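Local atomic coordinates of taurine:2-oxoglutarate aminotransferase (Bifidobacterium kashiwanohense PV20-2, PDB entry 6JIX), a protein that probably transfers the amino group of taurine to 2-oxoglutarate with pyridoxal 5'-phosphate as cofactor, as a class-III aminotransferase. Residues K341-E344 against G345-K348; K348-L351 against E352-E356; V439-W442 against V443-L447. All coordinates share one frame; numbering follows the deposited sequence.

Contact 1 of 3, residues K341-E344 against G345-K348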
loop_
_atom_site.group_PDB
_atom_site.type_symbol
_atom_site.label_atom_id
_atom_site.label_comp_id
_atom_site.label_asym_id
_atom_site.label_seq_id
_atom_site.Cartn_x
_atom_site.Cartn_y
_atom_site.Cartn_z
ATOM N N LYS A 341 3.225 -8.282 29.534
ATOM C CA LYS A 341 4.259 -8.937 30.340
ATOM C C LYS A 341 3.654 -9.949 31.312
ATOM O O LYS A 341 4.129 -11.088 31.414
ATOM C CB LYS A 341 5.086 -7.904 31.115
ATOM C CG LYS A 341 6.496 -8.399 31.498
ATOM C CD LYS A 341 7.422 -8.422 30.266
ATOM C CE LYS A 341 8.820 -9.002 30.574
ATOM N NZ LYS A 341 8.832 -10.384 31.151
ATOM N N GLU A 342 2.568 -9.570 31.992
ATOM C CA GLU A 342 1.951 -10.492 32.938
ATOM C C GLU A 342 1.296 -11.677 32.221
ATOM O O GLU A 342 1.296 -12.798 32.744
ATOM C CB GLU A 342 0.968 -9.734 33.824
ATOM C CG GLU A 342 -0.179 -10.556 34.352
ATOM C CD GLU A 342 -1.209 -9.687 35.051
ATOM O OE1 GLU A 342 -0.926 -8.474 35.214
ATOM O OE2 GLU A 342 -2.288 -10.211 35.431
ATOM N N MET A 343 0.701 -11.460 31.042
ATOM C CA MET A 343 0.230 -12.619 30.289
ATOM C C MET A 343 1.398 -13.447 29.756
ATOM O O MET A 343 1.248 -14.656 29.544
ATOM C CB MET A 343 -0.682 -12.201 29.135
ATOM C CG MET A 343 -1.956 -11.522 29.563
ATOM S SD MET A 343 -3.045 -12.492 30.637
ATOM C CE MET A 343 -2.493 -11.939 32.262
ATOM N N GLU A 344 2.563 -12.827 29.530
ATOM C CA GLU A 344 3.732 -13.614 29.160
ATOM C C GLU A 344 4.003 -14.669 30.217
ATOM O O GLU A 344 4.379 -15.808 29.897
ATOM C CB GLU A 344 4.963 -12.723 28.971
ATOM C CG GLU A 344 6.233 -13.524 28.687
ATOM C CD GLU A 344 7.491 -12.673 28.699
ATOM O OE1 GLU A 344 7.764 -11.985 27.696
ATOM O OE2 GLU A 344 8.218 -12.685 29.713
ATOM N N GLY A 345 3.795 -14.304 31.486
ATOM C CA GLY A 345 3.986 -15.182 32.625
ATOM C C GLY A 345 3.069 -16.383 32.641
ATOM O O GLY A 345 3.287 -17.299 33.442
ATOM N N ILE A 346 2.023 -16.376 31.826
ATOM C CA ILE A 346 1.173 -17.540 31.634
ATOM C C ILE A 346 1.584 -18.320 30.400
ATOM O O ILE A 346 1.741 -19.538 30.451
ATOM C CB ILE A 346 -0.307 -17.110 31.537
ATOM C CG1 ILE A 346 -0.736 -16.293 32.750
ATOM C CG2 ILE A 346 -1.201 -18.311 31.318
ATOM C CD1 ILE A 346 -2.220 -16.145 32.836
ATOM N N LEU A 347 1.800 -17.617 29.286
ATOM C CA LEU A 347 1.992 -18.290 28.007
ATOM C C LEU A 347 3.367 -18.956 27.934
ATOM O O LEU A 347 3.475 -20.130 27.561
ATOM C CB LEU A 347 1.779 -17.292 26.864
ATOM C CG LEU A 347 2.074 -17.753 25.435
ATOM C CD1 LEU A 347 1.016 -18.713 24.952
ATOM C CD2 LEU A 347 2.161 -16.560 24.519
ATOM N N LYS A 348 4.428 -18.236 28.325
ATOM C CA LYS A 348 5.779 -18.791 28.245
ATOM C C LYS A 348 5.915 -20.111 29.002
ATOM O O LYS A 348 6.330 -21.115 28.392
ATOM C CB LYS A 348 6.784 -17.743 28.728
ATOM C CG LYS A 348 8.229 -18.121 28.493
ATOM C CD LYS A 348 9.118 -16.900 28.613
ATOM C CE LYS A 348 10.567 -17.248 28.301
ATOM N NZ LYS A 348 11.332 -17.698 29.493
#
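Across one turn of helix 336-357 the backbone carbonyls of Lys341, Met343 and Glu344 bond forward to the amides of Gly345, Leu347 and Lys348, the last pair at 2.9 Å between Glu344 O and Lys348 N. Met343 O carries two donors: Leu347 N at 3.0 Å meets it almost head-on, while Ile346 N, at a similar distance, comes from above the carbonyl plane. Gly345 N also makes a weak bond back to Glu342 O, so that i+3 bonds accompany the i+4 bonds here. Among the side chains, Met343 and Ile346 share one flank, where the methyl CE of Met343 stands 4.3 Å from CD1 of Ile346, a loose apolar touch. Both also rest on Leu429 of helix 426-447. Glu344 and Lys348 leave the helix on another flank. With CG anti to the backbone N (chi1 176°) and the rest of the chain extended, Glu344 carries its carboxylate out to Lys341, which curls forward along the helix to it, its NZ 2.8 Å from Glu344 OE2 and approaching from above the carboxylate plane. The other oxygen, OE1, accepts from the backbone N of Gly368. Lys348 NZ lies 5.9 Å from Glu344 OE2, near but not in contact, and pairs instead with Glu352. Leu347 turns inward to Cys366 and Leu369. Glu344 is thus gripped through both oxygens, by an i to i+3 salt bridge and by a backbone amide beyond the helix, which limits its rotation and probably steadies its negative charge.

Contact 2 of 3, residues K348-L351 against E352-E356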
loop_
_atom_site.group_PDB
_atom_site.type_symbol
_atom_site.label_atom_id
_atom_site.label_comp_id
_atom_site.label_asym_id
_atom_site.label_seq_id
_atom_site.Cartn_x
_atom_site.Cartn_y
_atom_site.Cartn_z
ATOM N N LYS A 348 4.428 -18.236 28.325
ATOM C CA LYS A 348 5.779 -18.791 28.245
ATOM C C LYS A 348 5.915 -20.111 29.002
ATOM O O LYS A 348 6.330 -21.115 28.392
ATOM C CB LYS A 348 6.784 -17.743 28.728
ATOM C CG LYS A 348 8.229 -18.121 28.493
ATOM C CD LYS A 348 9.118 -16.900 28.613
ATOM C CE LYS A 348 10.567 -17.248 28.301
ATOM N NZ LYS A 348 11.332 -17.698 29.493
ATOM N N PRO A 349 5.602 -20.189 30.305
ATOM C CA PRO A 349 5.688 -21.484 30.997
ATOM C C PRO A 349 4.816 -22.567 30.385
ATOM O O PRO A 349 5.211 -23.739 30.361
ATOM C CB PRO A 349 5.231 -21.143 32.418
ATOM C CG PRO A 349 5.436 -19.651 32.534
ATOM C CD PRO A 349 5.116 -19.121 31.197
ATOM N N PHE A 350 3.645 -22.224 29.862
ATOM C CA PHE A 350 2.823 -23.256 29.244
ATOM C C PHE A 350 3.516 -23.845 28.023
ATOM O O PHE A 350 3.526 -25.068 27.830
ATOM C CB PHE A 350 1.446 -22.714 28.863
ATOM C CG PHE A 350 0.621 -23.706 28.080
ATOM C CD1 PHE A 350 -0.064 -24.722 28.730
ATOM C CD2 PHE A 350 0.566 -23.644 26.684
ATOM C CE1 PHE A 350 -0.803 -25.650 28.011
ATOM C CE2 PHE A 350 -0.177 -24.568 25.955
ATOM C CZ PHE A 350 -0.859 -25.575 26.614
ATOM N N LEU A 351 4.083 -22.985 27.165
ATOM C CA LEU A 351 4.750 -23.486 25.966
ATOM C C LEU A 351 6.031 -24.238 26.325
ATOM O O LEU A 351 6.338 -25.273 25.722
ATOM C CB LEU A 351 5.058 -22.332 25.004
ATOM C CG LEU A 351 3.908 -21.515 24.413
ATOM C CD1 LEU A 351 4.456 -20.199 23.890
ATOM C CD2 LEU A 351 3.161 -22.282 23.331
ATOM N N GLU A 352 6.804 -23.715 27.288
ATOM C CA GLU A 352 7.973 -24.437 27.777
ATOM C C GLU A 352 7.595 -25.831 28.258
ATOM O O GLU A 352 8.313 -26.806 28.006
ATOM C CB GLU A 352 8.644 -23.649 28.899
ATOM C CG GLU A 352 9.510 -22.519 28.395
ATOM C CD GLU A 352 10.071 -21.648 29.510
ATOM O OE1 GLU A 352 10.532 -20.523 29.212
ATOM O OE2 GLU A 352 10.065 -22.082 30.680
ATOM N N SER A 353 6.469 -25.942 28.957
ATOM C CA SER A 353 5.968 -27.228 29.409
ATOM C C SER A 353 5.441 -28.088 28.266
ATOM O O SER A 353 5.329 -29.310 28.419
ATOM C CB SER A 353 4.869 -27.000 30.427
ATOM O OG SER A 353 3.700 -26.635 29.742
ATOM N N MET A 354 5.096 -27.487 27.129
ATOM C CA MET A 354 4.783 -28.304 25.963
ATOM C C MET A 354 6.035 -28.960 25.397
ATOM O O MET A 354 5.943 -30.034 24.791
ATOM C CB MET A 354 4.081 -27.462 24.900
ATOM C CG MET A 354 2.675 -27.000 25.293
ATOM S SD MET A 354 1.464 -28.340 25.479
ATOM C CE MET A 354 1.414 -28.452 27.271
ATOM N N VAL A 355 7.207 -28.330 25.576
ATOM C CA VAL A 355 8.470 -28.957 25.182
ATOM C C VAL A 355 8.713 -30.214 26.007
ATOM O O VAL A 355 8.998 -31.286 25.462
ATOM C CB VAL A 355 9.646 -27.969 25.304
ATOM C CG1 VAL A 355 10.964 -28.694 24.992
ATOM C CG2 VAL A 355 9.452 -26.779 24.363
ATOM N N GLU A 356 8.601 -30.097 27.334
ATOM C CA GLU A 356 8.789 -31.254 28.201
ATOM C C GLU A 356 7.741 -32.341 27.939
ATOM O O GLU A 356 8.023 -33.525 28.126
ATOM C CB GLU A 356 8.776 -30.819 29.671
#
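Lys348 and Glu352, one turn apart on helix 336-357, form an i to i+4 salt bridge in which Lys348 NZ lies 2.9 Å from Glu352 OE1 and meets that oxygen nearly along its C-O axis. The bend at chi4 of the lysine (-89°) swings NZ round to the carboxylate, while CE and CG lie beside the same oxygen; Glu352 reaches over with an extended chain. The backbone bonds run in step with this pair: Glu352 N to Lys348 O at 2.9 Å, then Ser353 N to Pro349 O, Met354 N to Phe350 O and Val355 N to Leu351 O. Proline has no amide hydrogen, so the helix is kinked at Pro349. The hydroxyl OG of Ser353 lies only 2.5 Å from Phe350 O, too short for the bond to be taken at face value; chi1 of 77° sets OG between the backbone N and the carbonyl carbon, turned back along the helix. The aromatic contact joins Phe350 and Met354. CG of Met354 sits over a face of the phenyl ring, 4.2 Å from the ring centroid and 26° off its normal, as a CH-pi contact. The sulfur SD follows obliquely at 4.4 Å from the same centroid in a Met-aromatic contact, and the bent methionine chain carries CE on over CE1 and CZ of Phe350, 3.6 Å from CE1. Around this turn the helix is wedged between two layers: Phe350 and Met354 pack on Leu433, Leu436, Asp437 and Leu440 of helix 426-447, whereas Leu351 and Val355 lean on strand 361-367, with Leu351 also reaching strand 370-376.

Contact 3 of 3, residues V439-W442 against V443-L447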
loop_
_atom_site.group_PDB
_atom_site.type_symbol
_atom_site.label_atom_id
_atom_site.label_comp_id
_atom_site.label_asym_id
_atom_site.label_seq_id
_atom_site.Cartn_x
_atom_site.Cartn_y
_atom_site.Cartn_z
ATOM N N VAL A 439 -4.064 -30.920 20.611
ATOM C CA VAL A 439 -3.665 -31.133 19.222
ATOM C C VAL A 439 -2.236 -31.651 19.143
ATOM O O VAL A 439 -1.925 -32.519 18.317
ATOM C CB VAL A 439 -3.825 -29.843 18.402
ATOM C CG1 VAL A 439 -3.079 -29.974 17.070
ATOM C CG2 VAL A 439 -5.308 -29.517 18.176
ATOM N N LEU A 440 -1.345 -31.138 19.999
ATOM C CA LEU A 440 0.029 -31.632 20.011
ATOM C C LEU A 440 0.076 -33.132 20.315
ATOM O O LEU A 440 0.894 -33.865 19.748
ATOM C CB LEU A 440 0.874 -30.829 21.005
ATOM C CG LEU A 440 0.963 -29.333 20.653
ATOM C CD1 LEU A 440 1.866 -28.557 21.598
ATOM C CD2 LEU A 440 1.419 -29.142 19.217
ATOM N N THR A 441 -0.806 -33.613 21.193
ATOM C CA THR A 441 -0.885 -35.051 21.412
ATOM C C THR A 441 -1.232 -35.785 20.122
ATOM O O THR A 441 -0.601 -36.791 19.787
ATOM C CB THR A 441 -1.913 -35.371 22.495
ATOM O OG1 THR A 441 -1.363 -35.058 23.785
ATOM C CG2 THR A 441 -2.268 -36.850 22.430
ATOM N N TRP A 442 -2.193 -35.279 19.356
ATOM C CA TRP A 442 -2.514 -35.929 18.089
ATOM C C TRP A 442 -1.301 -35.961 17.154
ATOM O O TRP A 442 -1.071 -36.957 16.452
ATOM C CB TRP A 442 -3.688 -35.222 17.429
ATOM C CG TRP A 442 -4.024 -35.713 16.046
ATOM C CD1 TRP A 442 -4.993 -36.610 15.710
ATOM C CD2 TRP A 442 -3.412 -35.306 14.813
ATOM N NE1 TRP A 442 -5.020 -36.794 14.346
ATOM C CE2 TRP A 442 -4.059 -36.008 13.773
ATOM C CE3 TRP A 442 -2.377 -34.424 14.489
ATOM C CZ2 TRP A 442 -3.708 -35.854 12.435
ATOM C CZ3 TRP A 442 -2.030 -34.273 13.156
ATOM C CH2 TRP A 442 -2.694 -34.985 12.146
ATOM N N VAL A 443 -0.512 -34.881 17.130
ATOM C CA VAL A 443 0.674 -34.848 16.277
ATOM C C VAL A 443 1.695 -35.873 16.752
ATOM O O VAL A 443 2.260 -36.624 15.946
ATOM C CB VAL A 443 1.278 -33.432 16.241
ATOM C CG1 VAL A 443 2.644 -33.462 15.583
ATOM C CG2 VAL A 443 0.343 -32.472 15.516
ATOM N N ASP A 444 1.947 -35.912 18.068
ATOM C CA ASP A 444 2.776 -36.947 18.676
ATOM C C ASP A 444 2.469 -38.338 18.131
ATOM O O ASP A 444 3.376 -39.092 17.760
ATOM C CB ASP A 444 2.574 -36.939 20.190
ATOM C CG ASP A 444 3.405 -35.894 20.873
ATOM O OD1 ASP A 444 4.116 -35.163 20.159
ATOM O OD2 ASP A 444 3.356 -35.805 22.121
ATOM N N GLU A 445 1.190 -38.686 18.058
ATOM C CA GLU A 445 0.788 -40.047 17.746
ATOM C C GLU A 445 0.558 -40.292 16.265
ATOM O O GLU A 445 0.355 -41.446 15.878
ATOM C CB GLU A 445 -0.494 -40.405 18.502
ATOM C CG GLU A 445 -0.315 -40.427 20.000
ATOM C CD GLU A 445 -1.633 -40.271 20.749
ATOM O OE1 GLU A 445 -2.674 -40.055 20.078
ATOM O OE2 GLU A 445 -1.620 -40.362 22.003
ATOM N N ASN A 446 0.586 -39.255 15.426
ATOM C CA ASN A 446 0.249 -39.426 14.020
ATOM C C ASN A 446 1.278 -38.882 13.035
ATOM O O ASN A 446 1.190 -39.206 11.844
ATOM C CB ASN A 446 -1.118 -38.805 13.732
ATOM C CG ASN A 446 -2.242 -39.652 14.271
ATOM O OD1 ASN A 446 -2.978 -39.233 15.164
ATOM N ND2 ASN A 446 -2.363 -40.876 13.749
ATOM N N LEU A 447 2.236 -38.072 13.476
ATOM C CA LEU A 447 3.249 -37.553 12.574
ATOM C C LEU A 447 4.659 -37.694 13.147
ATOM O O LEU A 447 5.621 -37.311 12.473
ATOM C CB LEU A 447 2.948 -36.079 12.223
ATOM C CG LEU A 447 1.514 -35.687 11.794
ATOM C CD1 LEU A 447 1.304 -34.164 11.771
ATOM C CD2 LEU A 447 1.083 -36.300 10.450
#
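Asp444 N donates to Leu440 O at 2.8 Å, flanked by Val443 N to Val439 O and Glu445 N to Thr441 O, the i to i+4 bonds of the last turns of helix 426-447. Val443 O then receives two amides, Asn446 N and Leu447 N. The carboxylate of Asp444 turns out of this ladder and accepts from the backbone N of Cys360 at OD1 and from the imidazole ND1 of His358 at OD2, tying the helix to the loop after helix 336-357. Trp442 carries the packing. Its indole, placed with CG anti to the backbone N (chi1 174°), receives CB of Asn446 over a face of the six-membered ring, 4.2 Å from its centroid, a CH-pi contact. At the indole edge, in the ring plane, CG2 of Val443 lies 3.5 Å from CE3. CD1 of Leu447 comes obliquely to CZ3 of the indole, at 3.6 Å. Thr441 CG2 runs alongside the Glu445 carboxylate. Outward, Val439 and Val443 pack on Ile398 of helix 395-404 and Trp442 touches Gln397, while Leu447 meets Met385 and its carbonyl takes a bond from Lys377.

How the contacts relate
Contacts 1 and 2 are successive stretches of helix 336-357, sharing Lys348, their centres about 12 Å apart; contact 3 comes last along the chain, near the end of helix 426-447. Contact 2 touches contact 3 directly, Met354 SD lying 3.9 Å from Leu440 CD1, with centres about 16 Å apart, whereas contacts 1 and 3 are about 25 Å apart between centres and do not touch. Helix 336-357 lies between helix 426-447 and strands 361-367 and 370-376 of an antiparallel sheet. All three contacts therefore belong to one helix-and-sheet unit of the C-terminal part, their centres progressively further from the chain's centre, at about 19, 23 and 28 Å.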